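Local coordinates for protein DNA polymerase (Pyrobaculum calidifontis, PDB 5MDN) that probably replicates DNA as a family B polymerase, adding deoxynucleotides from their triphosphates to a growing strand and releasing diphosphate, at residues A[45-50]-A[104-109]; A[56-61]-A[97-102]; A[67-72]-A[80-85]. All coordinates share one frame; numbering follows the deposited sequence.

Contact 1: residues A[45-50]-A[104-109]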
# COMPACT_ATOMS: atom_id res chain seq x y z
N LYS A 45 -17.96 -26.71 12.78
CA LYS A 45 -18.73 -27.54 11.87
C LYS A 45 -18.91 -28.92 12.49
O LYS A 45 -17.95 -29.69 12.63
CB LYS A 45 -18.06 -27.60 10.50
CG LYS A 45 -18.98 -28.10 9.38
CD LYS A 45 -18.28 -28.09 8.02
CE LYS A 45 -16.97 -28.85 8.02
NZ LYS A 45 -16.29 -28.70 6.70
N CYS A 46 -20.15 -29.25 12.86
CA CYS A 46 -20.48 -30.46 13.60
C CYS A 46 -20.94 -31.58 12.69
O CYS A 46 -21.70 -31.35 11.74
CB CYS A 46 -21.56 -30.16 14.64
SG CYS A 46 -23.05 -29.45 13.92
N ASP A 47 -20.49 -32.79 12.99
CA ASP A 47 -21.10 -33.99 12.42
C ASP A 47 -22.31 -34.44 13.22
O ASP A 47 -23.32 -34.85 12.64
CB ASP A 47 -20.06 -35.11 12.30
CG ASP A 47 -19.44 -35.50 13.64
OD1 ASP A 47 -20.10 -35.32 14.69
OD2 ASP A 47 -18.29 -35.99 13.63
N LYS A 48 -22.23 -34.38 14.55
CA LYS A 48 -23.40 -34.46 15.42
C LYS A 48 -23.46 -33.19 16.25
O LYS A 48 -22.44 -32.74 16.79
CB LYS A 48 -23.35 -35.69 16.34
CG LYS A 48 -23.99 -36.95 15.77
CD LYS A 48 -23.14 -37.59 14.68
CE LYS A 48 -23.82 -38.82 14.11
NZ LYS A 48 -22.98 -39.53 13.11
N CYS A 49 -24.65 -32.60 16.35
CA CYS A 49 -24.82 -31.27 16.93
C CYS A 49 -25.42 -31.40 18.33
O CYS A 49 -26.61 -31.71 18.48
CB CYS A 49 -25.69 -30.39 16.03
SG CYS A 49 -27.22 -31.15 15.46
N ASP A 50 -24.60 -31.16 19.35
CA ASP A 50 -25.05 -31.12 20.74
C ASP A 50 -24.43 -29.87 21.38
O ASP A 50 -23.27 -29.88 21.77
CB ASP A 50 -24.65 -32.39 21.49
CG ASP A 50 -25.46 -32.60 22.75
OD1 ASP A 50 -25.90 -31.60 23.35
OD2 ASP A 50 -25.66 -33.77 23.14
N GLY A 104 -17.52 -33.84 17.76
CA GLY A 104 -18.85 -33.34 17.55
C GLY A 104 -18.44 -32.68 16.23
O GLY A 104 -18.82 -33.13 15.17
N VAL A 105 -17.63 -31.63 16.31
CA VAL A 105 -17.11 -30.96 15.18
C VAL A 105 -15.84 -31.55 14.64
O VAL A 105 -15.09 -32.20 15.33
CB VAL A 105 -16.69 -29.58 15.55
CG1 VAL A 105 -15.53 -29.66 16.52
CG2 VAL A 105 -16.31 -28.87 14.27
N VAL A 106 -15.62 -31.20 13.40
CA VAL A 106 -14.51 -31.58 12.55
C VAL A 106 -13.61 -30.40 12.19
O VAL A 106 -12.42 -30.60 11.92
CB VAL A 106 -15.02 -32.29 11.27
CG1 VAL A 106 -15.61 -33.64 11.62
CG2 VAL A 106 -16.05 -31.42 10.56
N ASP A 107 -14.14 -29.17 12.16
CA ASP A 107 -13.33 -28.01 11.82
C ASP A 107 -13.96 -26.76 12.40
O ASP A 107 -15.16 -26.72 12.67
CB ASP A 107 -13.17 -27.88 10.30
CG ASP A 107 -11.83 -27.31 9.90
OD1 ASP A 107 -11.25 -26.54 10.70
OD2 ASP A 107 -11.35 -27.62 8.78
N VAL A 108 -13.14 -25.72 12.56
CA VAL A 108 -13.56 -24.45 13.14
C VAL A 108 -13.30 -23.34 12.13
O VAL A 108 -12.35 -23.40 11.35
CB VAL A 108 -12.85 -24.16 14.47
CG1 VAL A 108 -13.28 -25.15 15.54
CG2 VAL A 108 -11.33 -24.20 14.29
N TYR A 109 -14.17 -22.33 12.14
CA TYR A 109 -14.15 -21.31 11.10
C TYR A 109 -14.40 -19.93 11.71
O TYR A 109 -15.13 -19.79 12.69
CB TYR A 109 -15.19 -21.60 10.02
CG TYR A 109 -14.93 -22.88 9.26
CD1 TYR A 109 -13.97 -22.94 8.27
CD2 TYR A 109 -15.64 -24.04 9.56
CE1 TYR A 109 -13.72 -24.11 7.58
CE2 TYR A 109 -15.40 -25.22 8.88
CZ TYR A 109 -14.44 -25.25 7.89
OH TYR A 109 -14.19 -26.42 7.21

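Contact 2: residues A[56-61]-A[97-102]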
# COMPACT_ATOMS: atom_id res chain seq x y z
N SER A 56 -20.53 -27.24 27.91
CA SER A 56 -19.90 -27.69 29.14
C SER A 56 -18.46 -28.15 28.90
O SER A 56 -17.59 -27.94 29.75
CB SER A 56 -20.71 -28.82 29.77
OG SER A 56 -20.12 -29.23 30.99
N TYR A 57 -18.20 -28.78 27.75
CA TYR A 57 -16.83 -29.17 27.43
C TYR A 57 -15.94 -27.95 27.27
O TYR A 57 -14.81 -27.92 27.77
CB TYR A 57 -16.82 -30.02 26.15
CG TYR A 57 -15.43 -30.37 25.67
CD1 TYR A 57 -14.75 -31.46 26.19
CD2 TYR A 57 -14.79 -29.60 24.70
CE1 TYR A 57 -13.47 -31.78 25.76
CE2 TYR A 57 -13.52 -29.91 24.26
CZ TYR A 57 -12.86 -31.00 24.79
OH TYR A 57 -11.60 -31.32 24.36
N LEU A 58 -16.42 -26.93 26.55
CA LEU A 58 -15.63 -25.73 26.35
C LEU A 58 -15.51 -24.88 27.61
O LEU A 58 -14.57 -24.10 27.73
CB LEU A 58 -16.23 -24.90 25.21
CG LEU A 58 -15.92 -25.45 23.82
CD1 LEU A 58 -16.53 -24.57 22.74
CD2 LEU A 58 -14.42 -25.59 23.62
N SER A 59 -16.45 -25.01 28.55
CA SER A 59 -16.43 -24.20 29.76
C SER A 59 -15.26 -24.51 30.68
O SER A 59 -14.98 -23.72 31.59
CB SER A 59 -17.74 -24.37 30.52
OG SER A 59 -18.81 -23.71 29.86
N ARG A 60 -14.56 -25.63 30.47
CA ARG A 60 -13.42 -25.95 31.33
C ARG A 60 -12.16 -25.18 30.95
O ARG A 60 -11.24 -25.11 31.77
CB ARG A 60 -13.12 -27.45 31.27
CG ARG A 60 -12.64 -27.95 29.92
CD ARG A 60 -11.62 -29.05 30.05
NE ARG A 60 -10.25 -28.54 29.98
CZ ARG A 60 -9.52 -28.23 31.04
NH1 ARG A 60 -10.01 -28.39 32.26
NH2 ARG A 60 -8.29 -27.77 30.89
N VAL A 61 -12.09 -24.62 29.75
CA VAL A 61 -10.87 -23.96 29.29
C VAL A 61 -11.02 -22.45 29.38
O VAL A 61 -10.03 -21.73 29.54
CB VAL A 61 -10.50 -24.41 27.86
CG1 VAL A 61 -11.50 -23.88 26.84
CG2 VAL A 61 -9.08 -23.99 27.51
N GLU A 97 -8.81 -23.79 19.87
CA GLU A 97 -8.01 -25.00 19.93
C GLU A 97 -8.72 -26.10 20.72
O GLU A 97 -8.72 -27.27 20.31
CB GLU A 97 -6.65 -24.69 20.54
CG GLU A 97 -5.80 -23.75 19.69
CD GLU A 97 -4.67 -23.12 20.48
OE1 GLU A 97 -4.64 -23.29 21.72
OE2 GLU A 97 -3.81 -22.46 19.86
N ALA A 98 -9.32 -25.74 21.86
CA ALA A 98 -10.03 -26.72 22.67
C ALA A 98 -11.23 -27.29 21.92
O ALA A 98 -11.55 -28.48 22.07
CB ALA A 98 -10.48 -26.10 23.99
N ALA A 99 -11.92 -26.46 21.13
CA ALA A 99 -13.12 -26.90 20.43
C ALA A 99 -12.86 -28.13 19.57
O ALA A 99 -13.70 -29.04 19.50
CB ALA A 99 -13.68 -25.77 19.57
N LEU A 100 -11.80 -28.00 18.81
CA LEU A 100 -11.42 -28.99 17.88
C LEU A 100 -11.70 -30.35 18.42
O LEU A 100 -12.21 -31.19 17.72
CB LEU A 100 -9.95 -28.86 17.54
CG LEU A 100 -9.72 -27.75 16.54
CD1 LEU A 100 -8.34 -27.81 15.97
CD2 LEU A 100 -10.70 -27.86 15.42
N GLY A 101 -11.37 -30.54 19.69
CA GLY A 101 -11.54 -31.81 20.36
C GLY A 101 -12.97 -32.19 20.64
O GLY A 101 -13.87 -31.35 20.57
N ALA A 102 -13.13 -33.46 21.00
CA ALA A 102 -14.40 -34.13 21.31
C ALA A 102 -15.28 -34.11 20.09
O ALA A 102 -16.26 -33.37 20.00
CB ALA A 102 -15.12 -33.56 22.52

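Contact 3: residues A[67-72]-A[80-85]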
# COMPACT_ATOMS: atom_id res chain seq x y z
N VAL A 67 -23.64 -21.43 23.39
CA VAL A 67 -23.33 -22.26 22.23
C VAL A 67 -24.63 -22.48 21.48
O VAL A 67 -25.49 -23.25 21.93
CB VAL A 67 -22.67 -23.59 22.61
CG1 VAL A 67 -22.53 -24.48 21.39
CG2 VAL A 67 -21.32 -23.35 23.25
N GLU A 68 -24.79 -21.81 20.34
CA GLU A 68 -26.00 -21.90 19.55
C GLU A 68 -25.80 -22.84 18.36
O GLU A 68 -24.67 -23.12 17.95
CB GLU A 68 -26.43 -20.52 19.05
CG GLU A 68 -26.69 -19.51 20.16
CD GLU A 68 -26.98 -18.12 19.63
OE1 GLU A 68 -26.91 -17.93 18.39
OE2 GLU A 68 -27.26 -17.22 20.44
N VAL A 69 -26.91 -23.33 17.82
CA VAL A 69 -26.92 -24.13 16.60
C VAL A 69 -27.44 -23.24 15.48
O VAL A 69 -28.56 -22.71 15.56
CB VAL A 69 -27.79 -25.39 16.76
CG1 VAL A 69 -27.66 -26.27 15.54
CG2 VAL A 69 -27.39 -26.15 18.02
N VAL A 70 -26.64 -23.09 14.42
CA VAL A 70 -26.99 -22.23 13.30
C VAL A 70 -26.88 -23.03 12.01
O VAL A 70 -26.16 -24.02 11.91
CB VAL A 70 -26.11 -20.97 13.24
CG1 VAL A 70 -26.39 -20.06 14.42
CG2 VAL A 70 -24.63 -21.35 13.19
N GLU A 71 -27.61 -22.56 11.00
CA GLU A 71 -27.54 -23.09 9.64
C GLU A 71 -27.01 -22.00 8.73
O GLU A 71 -27.64 -20.95 8.59
CB GLU A 71 -28.91 -23.57 9.16
CG GLU A 71 -28.87 -24.28 7.81
CD GLU A 71 -30.21 -24.26 7.11
OE1 GLU A 71 -31.25 -24.35 7.80
OE2 GLU A 71 -30.24 -24.16 5.87
N ARG A 72 -25.85 -22.25 8.11
CA ARG A 72 -25.26 -21.30 7.18
C ARG A 72 -24.73 -22.06 5.97
O ARG A 72 -24.71 -23.29 5.93
CB ARG A 72 -24.15 -20.48 7.84
CG ARG A 72 -24.51 -19.96 9.23
CD ARG A 72 -23.82 -18.66 9.56
NE ARG A 72 -24.32 -18.12 10.83
CZ ARG A 72 -25.47 -17.48 10.96
NH1 ARG A 72 -26.26 -17.28 9.91
NH2 ARG A 72 -25.85 -17.03 12.15
N ILE A 80 -24.76 -27.24 8.90
CA ILE A 80 -25.04 -26.89 10.28
C ILE A 80 -23.73 -26.58 10.99
O ILE A 80 -22.72 -27.26 10.77
CB ILE A 80 -25.81 -28.02 10.99
CG1 ILE A 80 -27.15 -28.26 10.29
CG2 ILE A 80 -26.04 -27.70 12.46
CD1 ILE A 80 -28.18 -27.17 10.53
N PHE A 81 -23.74 -25.57 11.86
CA PHE A 81 -22.59 -25.21 12.67
C PHE A 81 -23.00 -25.00 14.12
O PHE A 81 -24.16 -24.71 14.42
CB PHE A 81 -21.90 -23.93 12.17
CG PHE A 81 -21.35 -24.02 10.78
CD1 PHE A 81 -20.09 -24.56 10.56
CD2 PHE A 81 -22.06 -23.55 9.70
CE1 PHE A 81 -19.56 -24.64 9.29
CE2 PHE A 81 -21.54 -23.62 8.42
CZ PHE A 81 -20.29 -24.17 8.22
N LEU A 82 -22.03 -25.15 15.01
CA LEU A 82 -22.14 -24.65 16.37
C LEU A 82 -21.53 -23.25 16.42
O LEU A 82 -20.37 -23.07 16.04
CB LEU A 82 -21.43 -25.58 17.36
CG LEU A 82 -21.97 -27.00 17.51
CD1 LEU A 82 -21.28 -27.71 18.67
CD2 LEU A 82 -23.48 -27.00 17.70
N LYS A 83 -22.30 -22.28 16.88
CA LYS A 83 -21.82 -20.91 17.03
C LYS A 83 -21.39 -20.72 18.48
O LYS A 83 -22.19 -20.39 19.36
CB LYS A 83 -22.90 -19.90 16.62
CG LYS A 83 -22.45 -18.45 16.71
CD LYS A 83 -23.61 -17.49 16.56
CE LYS A 83 -23.11 -16.05 16.46
NZ LYS A 83 -24.23 -15.07 16.54
N VAL A 84 -20.10 -20.93 18.73
CA VAL A 84 -19.55 -20.78 20.08
C VAL A 84 -19.31 -19.30 20.34
O VAL A 84 -18.61 -18.63 19.58
CB VAL A 84 -18.24 -21.58 20.22
CG1 VAL A 84 -17.66 -21.39 21.61
CG2 VAL A 84 -18.49 -23.06 19.93
N VAL A 85 -19.88 -18.80 21.43
CA VAL A 85 -19.84 -17.38 21.76
C VAL A 85 -19.02 -17.21 23.03
O VAL A 85 -19.43 -17.63 24.12
CB VAL A 85 -21.25 -16.80 21.93
CG1 VAL A 85 -21.19 -15.29 22.15
CG2 VAL A 85 -22.11 -17.13 20.72

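Contact 1: residues A[45-50]-A[104-109]
Lys45 meets Asp107 and Tyr109 where strand 41-46 runs antiparallel to strand 105-109. The two are neighbours in the four-stranded sheet of a ferredoxin-like beta-alpha-beta-beta-alpha-beta fold, and strand 105-109 is an outer strand of that sheet. The tight end of the contact lies here. Lys45 N donates to Asp107 O at 2.8 Å, in a nearly straight bond that arrives close to the line of the C=O. The side chain of Lys45 then runs along one edge of the Tyr109 ring. Its CB lies near the ring plane, 3.9 Å from Tyr109 CE2. A bend at chi3 (54°) turns the end of the chain toward the phenol oxygen, and Lys45 NZ donates to Tyr109 OH at 3.1 Å. On the way, Lys45 CE rests 3.7 Å from Val106 CG2. Phe74 and Phe81 also pack against the buried tyrosine. An alanine in place of Lys45 would probably leave Tyr109 OH without this donor and open a gap beside Val106 CG2, where CE now rests.

The chains are still close at Cys46 and Val105, a non-hydrogen-bonded pair whose side chains diverge. The looser, solvent side begins beyond them, where Asp47 and Lys48 are exposed. Asp47 N donates to Gly104 O at 2.8 Å, although the position of that oxygen is less certain. Val106 is exposed too, and its CG1 comes within 4.1 Å of Asp47 OD2. Val108 points away from 45-50 and packs on helix 92-100. Beside it the carboxylate of Asp107 folds back on its own strand: Asp107 OD1 takes the N-H of Val108 at 2.8 Å on its anti side, 16° out of the carboxylate plane.

Contact 2: residues A[56-61]-A[97-102]
Leu58 and Ala99 mark the nearest backbone approach of the segments, with their CA atoms 6.5 Å apart. The contact joins the last turns of helices 51-58 and 92-100, the two helices of the ferredoxin-like fold, together with the loop residues that follow them. No hydrogen bond crosses between the segments. The pairing is made by apolar contacts, and the small alanines of 97-102 let the larger side chains of 56-61 come up against the backbone.

Leu58 supplies the inner part. Its CG stands anti to the carbonyl carbon (chi1 -77°), and the CD2 branch reaches across to the helix backbone, 3.6 Å from Ala99 N. The same methyl touches the CB atoms of both Ala98 and Ala99. Ala98 CB is met by a second methyl, Val61 CG1, at 3.8 Å. Val61 sits past the helix, where its N donates to Leu58 O. It also packs on Lys94 and Leu95, one turn back along helix 92-100. Ala99 is buried, and it also rests on Val108 of strand 105-109.

Tyr57 forms the outer part and is exposed. Its CG is anti to the backbone N (chi1 175°), which carries the ring over to the end of helix 92-100. One edge of the ring meets a backbone carbonyl near the ring plane, with Tyr57 CE2 3.3 Å from Ala98 O. The phenol end passes along Gly101, where Tyr57 OH is 4.0 Å from Gly101 CA. A methyl closes over one face of the ring in a CH-pi contact: Ala102 CB lies 4.1 Å from the centroid of the Tyr57 ring, 11° off its normal.

Contact 3: residues A[67-72]-A[80-85]
Glu68 CG stands anti to its carbonyl carbon (chi1 -58°) and Lys83 CG opposite its backbone N (chi1 -179°), and the two extended chains then run side by side the same way. They belong to the antiparallel beta hairpin of strands 64-74 and 77-86. The opposite charges probably attract, but Glu68 OE1 is 4.3 Å from Lys83 NZ, beyond a salt bridge. Lys83 also makes a cation-pi contact with Tyr41.

Two hydrogen-bonded pairs hold the strands together. Lys83 N donates to Glu68 O at 2.7 Å, and Glu68 N returns a bond to Lys83 O. In the next such pair, Val70 N reaches Phe81 O at 3.0 Å and Phe81 N reaches Val70 O at 2.9 Å.

Val67, Val69, Ile80, Leu82 and Val84 lie on the other face of the sheet from Glu68 and Lys83. Val69 uses both branches there: CG1 meets Ile80 CG2 at 3.8 Å, and CG2 lies alongside Leu82 CD2. Val67, Leu82 and Val84 pack against helix 51-58. On the Glu68 face, the edge of the Phe81 ring comes up beside Arg72, with Phe81 CE2 4.0 Å from Arg72 O, which lies near the ring plane.

From the N terminus, the chain passes three earlier strands and then reaches strand 41-46, which opens contact 1. Helix 51-58 opens contact 2, and strand 64-74 opens contact 3. The hairpin with strand 77-86 closes contact 3 first. Helix 92-100 closes contact 2, and strand 105-109 closes contact 1 last. The three loops are therefore nested, with no crossing. Contact 3 joins outer strand 64-74 to strand 77-86. Contact 1 joins the other outer strand, 105-109, to strand 41-46. Strands 41-46 and 77-86 are neighbours mid-sheet, where Lys45 packs on Phe81. Contact 2 links the helices. It touches contact 3 through Leu58 and Val84, and contact 1 through Ala99 and Val108.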